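Local coordinates for galactitol-1-phosphate 5-dehydrogenase (Escherichia coli, PDB 4A2C), which oxidises galactitol 1-phosphate to D-tagatose 6-phosphate with NAD(+), as a zinc-dependent homodimeric member of the alcohol dehydrogenase family, at residues A33-C38 and G115-Y120; G39-R44 and L57-S62; I317-S322 and G340-I345. All blocks are in the same frame, centred on the assembly; numbering follows the deposited sequence.

Contact 1. Residues A33-C38 and G115-Y120; sequences ASSGLC and GGFAEY. With NI (nickel (II) ion), chain C.
The aromatic ring of F117 is set with its edge against the backbone of G36, whose carbonyl O lies near the ring plane, 3.6 Å from F117 CE1. S35 OG, 3.8 Å from F117 CD1, and L37 CD1, 3.7 Å from F117 CZ, approach the same ring obliquely. This buried contact lies in the GroES-like domain of a zinc-containing alcohol dehydrogenase, where strand 27-36 leads toward the bound nickel, at the site that by similarity holds the catalytic zinc, and a loop leading into strand 120-124 folds back on it. The leucine and phenylalanine side chains cross at about a right angle, and CD1 is the L37 atom that reaches the F117 ring. The ring also packs on L57 and V4 and meets the ring of F326, its plane at about 50° to that one.

The polar half of the contact is one hydrogen bond. With OG swung away from its own amide nitrogen (chi1 -153°), S35 gives its hydroxyl proton to G116 O, at 2.7 Å from S35 OG. The donor stands well above the carbonyl plane, 67° out of it, and so uses no lone pair direction. G116 O also takes a weak bond from A118 N at 3.1 Å, which closes the inverse gamma turn centred on F117. The serine bond ties the loop to the strand; the turn shapes the loop itself. A33 and S34 form a classic beta bulge opposite S62. Just past the strand, C38 binds nickel, with SG 2.6 Å from the metal.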
ATOM      1  N   ALA A  33      -4.896  29.696 -24.712  1.00 24.36           N
ATOM      2  CA  ALA A  33      -3.575  30.236 -25.056  1.00 30.50           C
ATOM      3  C   ALA A  33      -2.556  29.123 -25.270  1.00 30.08           C
ATOM      4  O   ALA A  33      -1.709  29.206 -26.172  1.00 21.92           O
ATOM      5  CB  ALA A  33      -3.086  31.194 -23.979  1.00 23.79           C
ATOM      6  N   SER A  34      -2.648  28.093 -24.425  1.00 25.96           N
ATOM      7  CA  SER A  34      -1.694  26.999 -24.423  1.00 24.48           C
ATOM      8  C   SER A  34      -2.390  25.688 -24.081  1.00 17.10           C
ATOM      9  O   SER A  34      -3.102  25.590 -23.069  1.00 20.75           O
ATOM     10  CB  SER A  34      -0.600  27.270 -23.394  1.00 25.01           C
ATOM     11  OG  SER A  34       0.386  26.261 -23.430  1.00 28.18           O
ATOM     12  N   SER A  35      -2.160  24.683 -24.916  1.00 16.08           N
ATOM     13  CA  SER A  35      -2.814  23.395 -24.776  1.00 21.09           C
ATOM     14  C   SER A  35      -1.805  22.322 -25.148  1.00 28.34           C
ATOM     15  O   SER A  35      -1.257  22.355 -26.255  1.00 22.78           O
ATOM     16  CB  SER A  35      -4.001  23.311 -25.726  1.00 22.65           C
ATOM     17  OG  SER A  35      -4.988  22.432 -25.240  1.00 21.49           O
ATOM     18  N   GLY A  36      -1.566  21.368 -24.247  1.00 24.67           N
ATOM     19  CA  GLY A  36      -0.559  20.345 -24.510  1.00 27.13           C
ATOM     20  C   GLY A  36      -1.077  18.928 -24.727  1.00 27.35           C
ATOM     21  O   GLY A  36      -2.196  18.597 -24.316  1.00 20.54           O
ATOM     22  N   LEU A  37      -0.255  18.089 -25.365  1.00 27.09           N
ATOM     23  CA  LEU A  37      -0.609  16.692 -25.646  1.00 29.71           C
ATOM     24  C   LEU A  37      -0.145  15.724 -24.546  1.00 30.55           C
ATOM     25  O   LEU A  37       0.996  15.783 -24.085  1.00 29.67           O
ATOM     26  CB  LEU A  37      -0.002  16.255 -26.982  1.00 34.87           C
ATOM     27  CG  LEU A  37      -0.384  14.866 -27.495  1.00 36.23           C
ATOM     28  CD1 LEU A  37      -1.859  14.831 -27.915  1.00 38.75           C
ATOM     29  CD2 LEU A  37       0.503  14.464 -28.657  1.00 39.60           C
ATOM     30  N   CYS A  38      -1.022  14.809 -24.152  1.00 32.86           N
ATOM     31  CA  CYS A  38      -0.735  13.893 -23.040  1.00 31.51           C
ATOM     32  C   CYS A  38      -0.397  12.472 -23.517  1.00 28.33           C
ATOM     33  O   CYS A  38      -0.851  12.045 -24.580  1.00 33.48           O
ATOM     34  CB  CYS A  38      -1.949  13.861 -22.102  1.00 27.04           C
ATOM     35  SG  CYS A  38      -1.825  12.736 -20.695  1.00 34.02           S
ATOM     36  N   GLY A 115     -12.240  18.290 -25.963  1.00 25.71           N
ATOM     37  CA  GLY A 115     -11.323  19.056 -25.127  1.00 26.09           C
ATOM     38  C   GLY A 115     -10.725  20.317 -25.746  1.00 30.62           C
ATOM     39  O   GLY A 115     -11.331  20.939 -26.631  1.00 24.38           O
ATOM     40  N   GLY A 116      -9.528  20.681 -25.286  1.00 29.54           N
ATOM     41  CA  GLY A 116      -8.947  21.985 -25.566  1.00 26.94           C
ATOM     42  C   GLY A 116      -7.951  22.114 -26.705  1.00 25.53           C
ATOM     43  O   GLY A 116      -7.118  23.027 -26.700  1.00 25.47           O
ATOM     44  N   PHE A 117      -8.006  21.213 -27.681  1.00 21.52           N
ATOM     45  CA  PHE A 117      -7.282  21.448 -28.923  1.00 28.56           C
ATOM     46  C   PHE A 117      -8.189  22.288 -29.820  1.00 26.66           C
ATOM     47  O   PHE A 117      -8.724  21.795 -30.819  1.00 29.90           O
ATOM     48  CB  PHE A 117      -6.910  20.137 -29.622  1.00 32.73           C
ATOM     49  CG  PHE A 117      -5.980  19.264 -28.827  1.00 31.17           C
ATOM     50  CD1 PHE A 117      -4.991  19.824 -28.027  1.00 28.50           C
ATOM     51  CD2 PHE A 117      -6.103  17.881 -28.872  1.00 33.02           C
ATOM     52  CE1 PHE A 117      -4.135  19.017 -27.296  1.00 33.31           C
ATOM     53  CE2 PHE A 117      -5.260  17.073 -28.136  1.00 35.72           C
ATOM     54  CZ  PHE A 117      -4.273  17.636 -27.347  1.00 35.71           C
ATOM     55  N   ALA A 118      -8.358  23.554 -29.450  1.00 24.25           N
ATOM     56  CA  ALA A 118      -9.333  24.430 -30.089  1.00 27.67           C
ATOM     57  C   ALA A 118      -9.109  25.886 -29.681  1.00 28.88           C
ATOM     58  O   ALA A 118      -8.480  26.152 -28.656  1.00 33.68           O
ATOM     59  CB  ALA A 118     -10.741  23.977 -29.716  1.00 27.65           C
ATOM     60  N   GLU A 119      -9.621  26.826 -30.475  1.00 25.97           N
ATOM     61  CA  GLU A 119      -9.464  28.250 -30.163  1.00 28.62           C
ATOM     62  C   GLU A 119     -10.257  28.680 -28.927  1.00 34.09           C
ATOM     63  O   GLU A 119      -9.768  29.462 -28.107  1.00 35.50           O
ATOM     64  CB  GLU A 119      -9.872  29.112 -31.354  1.00 29.78           C
ATOM     65  CG  GLU A 119      -8.813  29.198 -32.455  1.00 33.22           C
ATOM     66  CD  GLU A 119      -9.276  30.047 -33.635  1.00 35.93           C
ATOM     67  OE1 GLU A 119      -9.037  31.275 -33.615  1.00 39.37           O
ATOM     68  OE2 GLU A 119      -9.887  29.492 -34.577  1.00 31.92           O
ATOM     69  N   TYR A 120     -11.486  28.181 -28.815  1.00 36.45           N
ATOM     70  CA  TYR A 120     -12.367  28.482 -27.684  1.00 20.05           C
ATOM     71  C   TYR A 120     -12.976  27.189 -27.218  1.00 25.36           C
ATOM     72  O   TYR A 120     -13.055  26.225 -27.979  1.00 25.49           O
ATOM     73  CB  TYR A 120     -13.512  29.401 -28.113  1.00 21.37           C
ATOM     74  CG  TYR A 120     -13.080  30.806 -28.464  1.00 22.88           C
ATOM     75  CD1 TYR A 120     -12.654  31.119 -29.740  1.00 26.99           C
ATOM     76  CD2 TYR A 120     -13.086  31.818 -27.506  1.00 23.07           C
ATOM     77  CE1 TYR A 120     -12.249  32.403 -30.062  1.00 36.58           C
ATOM     78  CE2 TYR A 120     -12.686  33.107 -27.818  1.00 31.29           C
ATOM     79  CZ  TYR A 120     -12.264  33.393 -29.095  1.00 37.88           C
ATOM     80  OH  TYR A 120     -11.866  34.678 -29.413  1.00 40.70           O
TER
HETATM   81 NI    NI C1347      -3.073  14.012 -18.864  1.00 41.61          NI

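Contact 2. Residues G39-R44 and L57-S62; sequences GSDLPR and LGHEFS. With NI (nickel (II) ion), chain C.
The metal site of the GroES-like domain, by similarity the catalytic zinc site and here holding nickel, is built partly by H59, with S40, D41 and R44, from the turn into helix 41-46 and the helix itself, beside its imidazole. H59 NE2 binds the metal at 2.3 Å. On the same ring, ND1 donates to water 2, which lies in the ring plane 2.8 Å from H59 ND1 and also accepts from G58 N. Metal and water, gripping the two ring nitrogens, probably fix the ring's rotation. Water 1 joins D41 OD2 to H59 N, 2.9 Å from each, so the carboxylate reaches the histidine backbone through solvent; its plane is 66° from that of the imidazole. S40 OG lies at the ring edge, 3.8 Å from H59 CE1.

D41 is itself held. R44 NH1 forms a salt bridge to D41 OD1 at 3.1 Å, coming from above the carboxylate plane, and a weak bond to S40 OG, while C38 N bonds to D41 OD2. Beyond these groups, L57 presses CG against D41 OD1 and CD2 against R44 CB. The setting is that of the catalytic zinc site of this family, whose ligands by similarity are C38, H59 and E144.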
ATOM      1  N   GLY A  39       0.399  11.741 -22.739  1.00 34.83           N
ATOM      2  CA  GLY A  39       0.677  10.348 -23.055  1.00 34.23           C
ATOM      3  C   GLY A  39      -0.608   9.563 -23.303  1.00 32.99           C
ATOM      4  O   GLY A  39      -0.656   8.695 -24.174  1.00 35.62           O
ATOM      5  N   SER A  40      -1.655   9.884 -22.545  1.00 30.50           N
ATOM      6  CA  SER A  40      -2.908   9.137 -22.613  1.00 37.15           C
ATOM      7  C   SER A  40      -3.686   9.417 -23.898  1.00 34.88           C
ATOM      8  O   SER A  40      -4.617   8.680 -24.240  1.00 32.95           O
ATOM      9  CB  SER A  40      -3.783   9.409 -21.378  1.00 39.55           C
ATOM     10  OG  SER A  40      -4.239  10.756 -21.335  1.00 36.38           O
ATOM     11  N   ASP A  41      -3.310  10.479 -24.606  1.00 34.30           N
ATOM     12  CA  ASP A  41      -3.983  10.810 -25.863  1.00 37.25           C
ATOM     13  C   ASP A  41      -3.496   9.934 -27.019  1.00 39.59           C
ATOM     14  O   ASP A  41      -4.253   9.638 -27.940  1.00 43.90           O
ATOM     15  CB  ASP A  41      -3.808  12.294 -26.208  1.00 34.96           C
ATOM     16  CG  ASP A  41      -4.532  13.206 -25.233  1.00 35.41           C
ATOM     17  OD1 ASP A  41      -5.689  12.896 -24.882  1.00 35.52           O
ATOM     18  OD2 ASP A  41      -3.946  14.230 -24.816  1.00 37.30           O
ATOM     19  N   LEU A  42      -2.233   9.519 -26.963  1.00 41.65           N
ATOM     20  CA  LEU A  42      -1.661   8.686 -28.018  1.00 46.31           C
ATOM     21  C   LEU A  42      -2.517   7.447 -28.321  1.00 45.93           C
ATOM     22  O   LEU A  42      -2.834   7.188 -29.485  1.00 50.60           O
ATOM     23  CB  LEU A  42      -0.212   8.307 -27.693  1.00 49.40           C
ATOM     24  CG  LEU A  42       0.837   9.376 -28.015  1.00 48.84           C
ATOM     25  CD1 LEU A  42       0.295  10.776 -27.795  1.00 48.83           C
ATOM     26  CD2 LEU A  42       2.110   9.152 -27.202  1.00 50.86           C
ATOM     27  N   PRO A  43      -2.890   6.673 -27.280  1.00 41.94           N
ATOM     28  CA  PRO A  43      -3.802   5.547 -27.529  1.00 42.05           C
ATOM     29  C   PRO A  43      -5.119   5.992 -28.159  1.00 36.74           C
ATOM     30  O   PRO A  43      -5.587   5.359 -29.112  1.00 37.63           O
ATOM     31  CB  PRO A  43      -4.060   4.991 -26.125  1.00 44.77           C
ATOM     32  CG  PRO A  43      -2.811   5.313 -25.374  1.00 46.66           C
ATOM     33  CD  PRO A  43      -2.361   6.656 -25.902  1.00 43.36           C
ATOM     34  N   ARG A  44      -5.714   7.053 -27.623  1.00 35.02           N
ATOM     35  CA  ARG A  44      -6.998   7.552 -28.130  1.00 39.35           C
ATOM     36  C   ARG A  44      -6.914   7.894 -29.617  1.00 40.02           C
ATOM     37  O   ARG A  44      -7.912   7.833 -30.341  1.00 41.37           O
ATOM     38  CB  ARG A  44      -7.445   8.782 -27.338  1.00 38.57           C
ATOM     39  CG  ARG A  44      -7.537   8.555 -25.825  1.00 41.06           C
ATOM     40  CD  ARG A  44      -7.872   9.846 -25.080  1.00 40.33           C
ATOM     41  NE  ARG A  44      -8.252   9.580 -23.695  1.00 43.82           N
ATOM     42  CZ  ARG A  44      -7.599  10.041 -22.628  1.00 45.74           C
ATOM     43  NH1 ARG A  44      -6.526  10.811 -22.777  1.00 42.32           N
ATOM     44  NH2 ARG A  44      -8.023   9.736 -21.406  1.00 47.04           N
ATOM     45  N   LEU A  57      -9.595  15.986 -28.563  1.00 25.00           N
ATOM     46  CA  LEU A  57      -8.945  15.727 -27.280  1.00 26.79           C
ATOM     47  C   LEU A  57      -8.411  17.022 -26.643  1.00 30.94           C
ATOM     48  O   LEU A  57      -8.746  18.122 -27.084  1.00 29.33           O
ATOM     49  CB  LEU A  57      -7.809  14.727 -27.469  1.00 26.47           C
ATOM     50  CG  LEU A  57      -8.137  13.239 -27.566  1.00 33.79           C
ATOM     51  CD1 LEU A  57      -9.631  12.993 -27.463  1.00 34.30           C
ATOM     52  CD2 LEU A  57      -7.575  12.625 -28.840  1.00 35.78           C
ATOM     53  N   GLY A  58      -7.599  16.881 -25.597  1.00 30.75           N
ATOM     54  CA  GLY A  58      -6.928  18.018 -24.982  1.00 26.14           C
ATOM     55  C   GLY A  58      -7.518  18.414 -23.635  1.00 28.87           C
ATOM     56  O   GLY A  58      -8.599  19.042 -23.576  1.00 20.17           O
ATOM     57  N   HIS A  59      -6.811  18.050 -22.560  1.00 25.58           N
ATOM     58  CA  HIS A  59      -7.241  18.386 -21.208  1.00 20.45           C
ATOM     59  C   HIS A  59      -6.134  19.030 -20.378  1.00 22.17           C
ATOM     60  O   HIS A  59      -6.227  19.056 -19.150  1.00 19.73           O
ATOM     61  CB  HIS A  59      -7.725  17.148 -20.485  1.00 17.85           C
ATOM     62  CG  HIS A  59      -6.675  16.093 -20.344  1.00 23.38           C
ATOM     63  ND1 HIS A  59      -6.438  15.146 -21.319  1.00 25.50           N
ATOM     64  CD2 HIS A  59      -5.778  15.849 -19.358  1.00 24.67           C
ATOM     65  CE1 HIS A  59      -5.456  14.351 -20.928  1.00 29.31           C
ATOM     66  NE2 HIS A  59      -5.035  14.761 -19.745  1.00 24.96           N
ATOM     67  N   GLU A  60      -5.089  19.528 -21.039  1.00 18.16           N
ATOM     68  CA  GLU A  60      -3.990  20.210 -20.345  1.00 18.91           C
ATOM     69  C   GLU A  60      -3.848  21.599 -20.935  1.00 19.79           C
ATOM     70  O   GLU A  60      -2.999  21.822 -21.807  1.00 21.72           O
ATOM     71  CB  GLU A  60      -2.666  19.470 -20.553  1.00 20.05           C
ATOM     72  CG  GLU A  60      -2.622  18.037 -20.065  1.00 23.58           C
ATOM     73  CD  GLU A  60      -1.340  17.337 -20.496  1.00 26.88           C
ATOM     74  OE1 GLU A  60      -0.456  18.004 -21.079  1.00 31.30           O
ATOM     75  OE2 GLU A  60      -1.214  16.123 -20.258  1.00 27.46           O
ATOM     76  N   PHE A  61      -4.683  22.536 -20.495  1.00 16.85           N
ATOM     77  CA  PHE A  61      -4.701  23.825 -21.164  1.00 21.39           C
ATOM     78  C   PHE A  61      -5.056  25.016 -20.291  1.00 17.81           C
ATOM     79  O   PHE A  61      -5.717  24.888 -19.253  1.00 18.93           O
ATOM     80  CB  PHE A  61      -5.601  23.777 -22.398  1.00 20.55           C
ATOM     81  CG  PHE A  61      -7.074  23.620 -22.100  1.00 25.36           C
ATOM     82  CD1 PHE A  61      -7.867  24.728 -21.887  1.00 27.60           C
ATOM     83  CD2 PHE A  61      -7.668  22.366 -22.097  1.00 29.10           C
ATOM     84  CE1 PHE A  61      -9.216  24.596 -21.646  1.00 29.81           C
ATOM     85  CE2 PHE A  61      -9.014  22.223 -21.850  1.00 30.11           C
ATOM     86  CZ  PHE A  61      -9.796  23.347 -21.630  1.00 29.24           C
ATOM     87  N   SER A  62      -4.593  26.176 -20.729  1.00 21.82           N
ATOM     88  CA  SER A  62      -4.780  27.407 -20.000  1.00 17.41           C
ATOM     89  C   SER A  62      -5.225  28.459 -21.008  1.00 23.78           C
ATOM     90  O   SER A  62      -5.157  28.237 -22.223  1.00 21.98           O
ATOM     91  CB  SER A  62      -3.472  27.837 -19.335  1.00 16.53           C
ATOM     92  OG  SER A  62      -2.466  28.144 -20.302  1.00 19.44           O
TER
HETATM   93 NI    NI C1347      -3.073  14.012 -18.864  1.00 41.61          NI
HETATM   94  O   HOH W   1      -4.422  16.396 -22.953  1.00 27.79           O
HETATM   95  O   HOH W   2      -7.239  14.559 -23.906  1.00 29.03           O

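Contact 3. Residues I317-S322 and G340-I345; sequences IAHRGS and GKVLLI
Two torsions set the apolar touch at the start of these parallel strands: I317 has CG1 turned away from its carbonyl carbon (chi1 -67°), and L343 holds an unusual chi1 of -110°, well away from a staggered position. Together they bring I317 CD1 to 3.7 Å from L343 CD2, the side chains crossing at about a right angle. On the other face of the sheet, H319 CD2 settles 3.8 Å from V342 CG1, while L343 O lies at the edge of the H319 imidazole, in its plane.

The backbones pair in parallel, but the register slips by one residue between I317 and H319. At this beta bulge K341 O accepts two bonds, from A318 N at 2.8 Å and from H319 N at 3.2 Å, both reaching it from the same face of its carbonyl plane. Pairing resumes at H319, where L343 N donates to H319 O at 2.9 Å, and then becomes looser. G321 N makes only a weak bond to L343 O, whereas I345 N bonds to G321 O at 3.0 Å, a carbonyl also approached by the CA of L344. A318 CB packs close to G340 N, a buried amide without a partner.

On the face shared by I317 and R320, R320 CG lies 3.8 Å from I345 CG1, the two side chains side by side, and I317 CD1 rests over one face of the R320 guanidinium, which forms salt bridges with E314 and E138. K341 turns its amine away from strand 317-321, to E60 and L37 O. Strands 317-321 and 341-344 belong to one beta-alpha-beta unit: H319, V342 and L344 touch its connecting helix 323-333, and strand 27-36 pairs antiparallel along the far side of strand 341-344.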
ATOM      1  N   ILE A 317       9.635  20.657 -23.307  1.00 37.87           N
ATOM      2  CA  ILE A 317       8.781  20.987 -24.435  1.00 33.02           C
ATOM      3  C   ILE A 317       9.464  20.562 -25.728  1.00 33.54           C
ATOM      4  O   ILE A 317      10.581  20.977 -26.019  1.00 33.72           O
ATOM      5  CB  ILE A 317       8.429  22.494 -24.444  1.00 22.39           C
ATOM      6  CG1 ILE A 317       7.536  22.830 -23.245  1.00 31.03           C
ATOM      7  CG2 ILE A 317       7.751  22.892 -25.778  1.00 25.16           C
ATOM      8  CD1 ILE A 317       7.471  24.302 -22.903  1.00 33.78           C
ATOM      9  N   ALA A 318       8.791  19.700 -26.480  1.00 38.17           N
ATOM     10  CA  ALA A 318       9.309  19.218 -27.755  1.00 38.04           C
ATOM     11  C   ALA A 318       8.797  20.053 -28.925  1.00 37.56           C
ATOM     12  O   ALA A 318       9.419  20.091 -29.995  1.00 36.26           O
ATOM     13  CB  ALA A 318       8.941  17.751 -27.954  1.00 38.51           C
ATOM     14  N   HIS A 319       7.666  20.724 -28.738  1.00 31.69           N
ATOM     15  CA  HIS A 319       7.030  21.371 -29.883  1.00 40.46           C
ATOM     16  C   HIS A 319       6.133  22.539 -29.476  1.00 38.70           C
ATOM     17  O   HIS A 319       5.329  22.432 -28.531  1.00 32.41           O
ATOM     18  CB  HIS A 319       6.231  20.313 -30.661  1.00 48.89           C
ATOM     19  CG  HIS A 319       5.487  20.839 -31.852  1.00 57.75           C
ATOM     20  ND1 HIS A 319       5.918  20.643 -33.148  1.00 61.25           N
ATOM     21  CD2 HIS A 319       4.319  21.522 -31.946  1.00 59.10           C
ATOM     22  CE1 HIS A 319       5.059  21.198 -33.986  1.00 61.96           C
ATOM     23  NE2 HIS A 319       4.080  21.739 -33.281  1.00 61.09           N
ATOM     24  N   ARG A 320       6.330  23.668 -30.144  1.00 36.24           N
ATOM     25  CA  ARG A 320       5.370  24.764 -30.090  1.00 45.54           C
ATOM     26  C   ARG A 320       4.814  24.942 -31.492  1.00 43.50           C
ATOM     27  O   ARG A 320       5.568  24.855 -32.467  1.00 41.78           O
ATOM     28  CB  ARG A 320       6.049  26.062 -29.677  1.00 52.74           C
ATOM     29  CG  ARG A 320       5.707  26.544 -28.290  1.00 49.68           C
ATOM     30  CD  ARG A 320       6.884  26.336 -27.389  1.00 48.89           C
ATOM     31  NE  ARG A 320       6.980  27.334 -26.332  1.00 49.94           N
ATOM     32  CZ  ARG A 320       7.962  27.353 -25.435  1.00 47.11           C
ATOM     33  NH1 ARG A 320       8.911  26.427 -25.487  1.00 48.75           N
ATOM     34  NH2 ARG A 320       8.001  28.286 -24.491  1.00 44.43           N
ATOM     35  N   GLY A 321       3.511  25.196 -31.607  1.00 39.19           N
ATOM     36  CA  GLY A 321       2.925  25.434 -32.915  1.00 42.73           C
ATOM     37  C   GLY A 321       1.410  25.531 -32.940  1.00 42.60           C
ATOM     38  O   GLY A 321       0.723  24.976 -32.071  1.00 35.21           O
ATOM     39  N   SER A 322       0.882  26.235 -33.944  1.00 40.15           N
ATOM     40  CA  SER A 322      -0.561  26.362 -34.085  1.00 36.00           C
ATOM     41  C   SER A 322      -1.143  25.123 -34.768  1.00 41.12           C
ATOM     42  O   SER A 322      -0.491  24.083 -34.814  1.00 35.88           O
ATOM     43  CB  SER A 322      -0.929  27.648 -34.838  1.00 36.02           C
ATOM     44  OG  SER A 322      -2.310  27.935 -34.728  1.00 35.72           O
ATOM     45  N   GLY A 340       8.713  14.754 -26.279  1.00 49.61           N
ATOM     46  CA  GLY A 340       8.504  15.512 -25.060  1.00 42.75           C
ATOM     47  C   GLY A 340       7.105  16.092 -25.107  1.00 50.83           C
ATOM     48  O   GLY A 340       6.203  15.482 -25.686  1.00 46.70           O
ATOM     49  N   LYS A 341       6.905  17.267 -24.519  1.00 29.86           N
ATOM     50  CA  LYS A 341       5.567  17.864 -24.500  1.00 26.56           C
ATOM     51  C   LYS A 341       5.255  18.597 -25.799  1.00 31.07           C
ATOM     52  O   LYS A 341       6.026  19.463 -26.242  1.00 31.89           O
ATOM     53  CB  LYS A 341       5.405  18.796 -23.286  1.00 31.76           C
ATOM     54  CG  LYS A 341       4.037  19.499 -23.174  1.00 25.68           C
ATOM     55  CD  LYS A 341       2.877  18.525 -23.000  1.00 24.31           C
ATOM     56  CE  LYS A 341       3.041  17.662 -21.741  1.00 20.57           C
ATOM     57  NZ  LYS A 341       1.881  16.728 -21.634  1.00 27.77           N
ATOM     58  N   VAL A 342       4.134  18.236 -26.422  1.00 36.95           N
ATOM     59  CA  VAL A 342       3.684  18.918 -27.632  1.00 37.19           C
ATOM     60  C   VAL A 342       2.615  19.939 -27.286  1.00 33.72           C
ATOM     61  O   VAL A 342       1.532  19.583 -26.826  1.00 37.13           O
ATOM     62  CB  VAL A 342       3.111  17.944 -28.666  1.00 34.34           C
ATOM     63  CG1 VAL A 342       2.724  18.696 -29.933  1.00 34.38           C
ATOM     64  CG2 VAL A 342       4.117  16.848 -28.976  1.00 32.28           C
ATOM     65  N   LEU A 343       2.934  21.206 -27.513  1.00 25.50           N
ATOM     66  CA  LEU A 343       2.069  22.314 -27.129  1.00 24.21           C
ATOM     67  C   LEU A 343       1.353  22.870 -28.341  1.00 28.90           C
ATOM     68  O   LEU A 343       1.961  23.083 -29.389  1.00 31.19           O
ATOM     69  CB  LEU A 343       2.913  23.429 -26.508  1.00 31.35           C
ATOM     70  CG  LEU A 343       2.794  23.695 -25.009  1.00 27.77           C
ATOM     71  CD1 LEU A 343       2.304  22.469 -24.267  1.00 26.54           C
ATOM     72  CD2 LEU A 343       4.102  24.210 -24.445  1.00 26.92           C
ATOM     73  N   LEU A 344       0.060  23.112 -28.197  1.00 27.99           N
ATOM     74  CA  LEU A 344      -0.678  23.829 -29.217  1.00 25.05           C
ATOM     75  C   LEU A 344      -0.787  25.257 -28.708  1.00 23.80           C
ATOM     76  O   LEU A 344      -1.341  25.503 -27.625  1.00 26.76           O
ATOM     77  CB  LEU A 344      -2.067  23.222 -29.381  1.00 23.86           C
ATOM     78  CG  LEU A 344      -2.841  23.405 -30.680  1.00 53.07           C
ATOM     79  CD1 LEU A 344      -4.331  23.369 -30.390  1.00 52.24           C
ATOM     80  CD2 LEU A 344      -2.464  24.706 -31.357  1.00 55.89           C
ATOM     81  N   ILE A 345      -0.205  26.190 -29.454  1.00 26.60           N
ATOM     82  CA  ILE A 345      -0.328  27.607 -29.144  1.00 32.45           C
ATOM     83  C   ILE A 345      -1.115  28.280 -30.269  1.00 36.89           C
ATOM     84  O   ILE A 345      -0.548  28.626 -31.317  1.00 35.34           O
ATOM     85  CB  ILE A 345       1.041  28.302 -29.057  1.00 33.09           C
ATOM     86  CG1 ILE A 345       2.036  27.466 -28.241  1.00 26.39           C
ATOM     87  CG2 ILE A 345       0.873  29.714 -28.480  1.00 35.98           C
ATOM     88  CD1 ILE A 345       1.801  27.512 -26.748  1.00 23.83           C
TER

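All three contacts meet on one mixed sheet, in which strand 27-36 has both strand 60-68 and strand 341-344 as neighbours. Along the chain, contact 2 is nested within the loop closed by contact 1, and contact 3 follows near the C-terminus. Centres of contacts 1 and 2 lie about 9 Å apart, those of 1 and 3 about 10 Å, and those of 2 and 3 about 12 Å. Contacts 1 and 2 each supply one nickel ligand, C38 and H59. The salt bridge between K341 NZ and E60 OE1 joins contact 3 to contact 2, and backbone pairing of strands 27-36 and 341-344 joins it to contact 1, so C-terminal strands complete the sheet beside the nickel at the presumed catalytic zinc site.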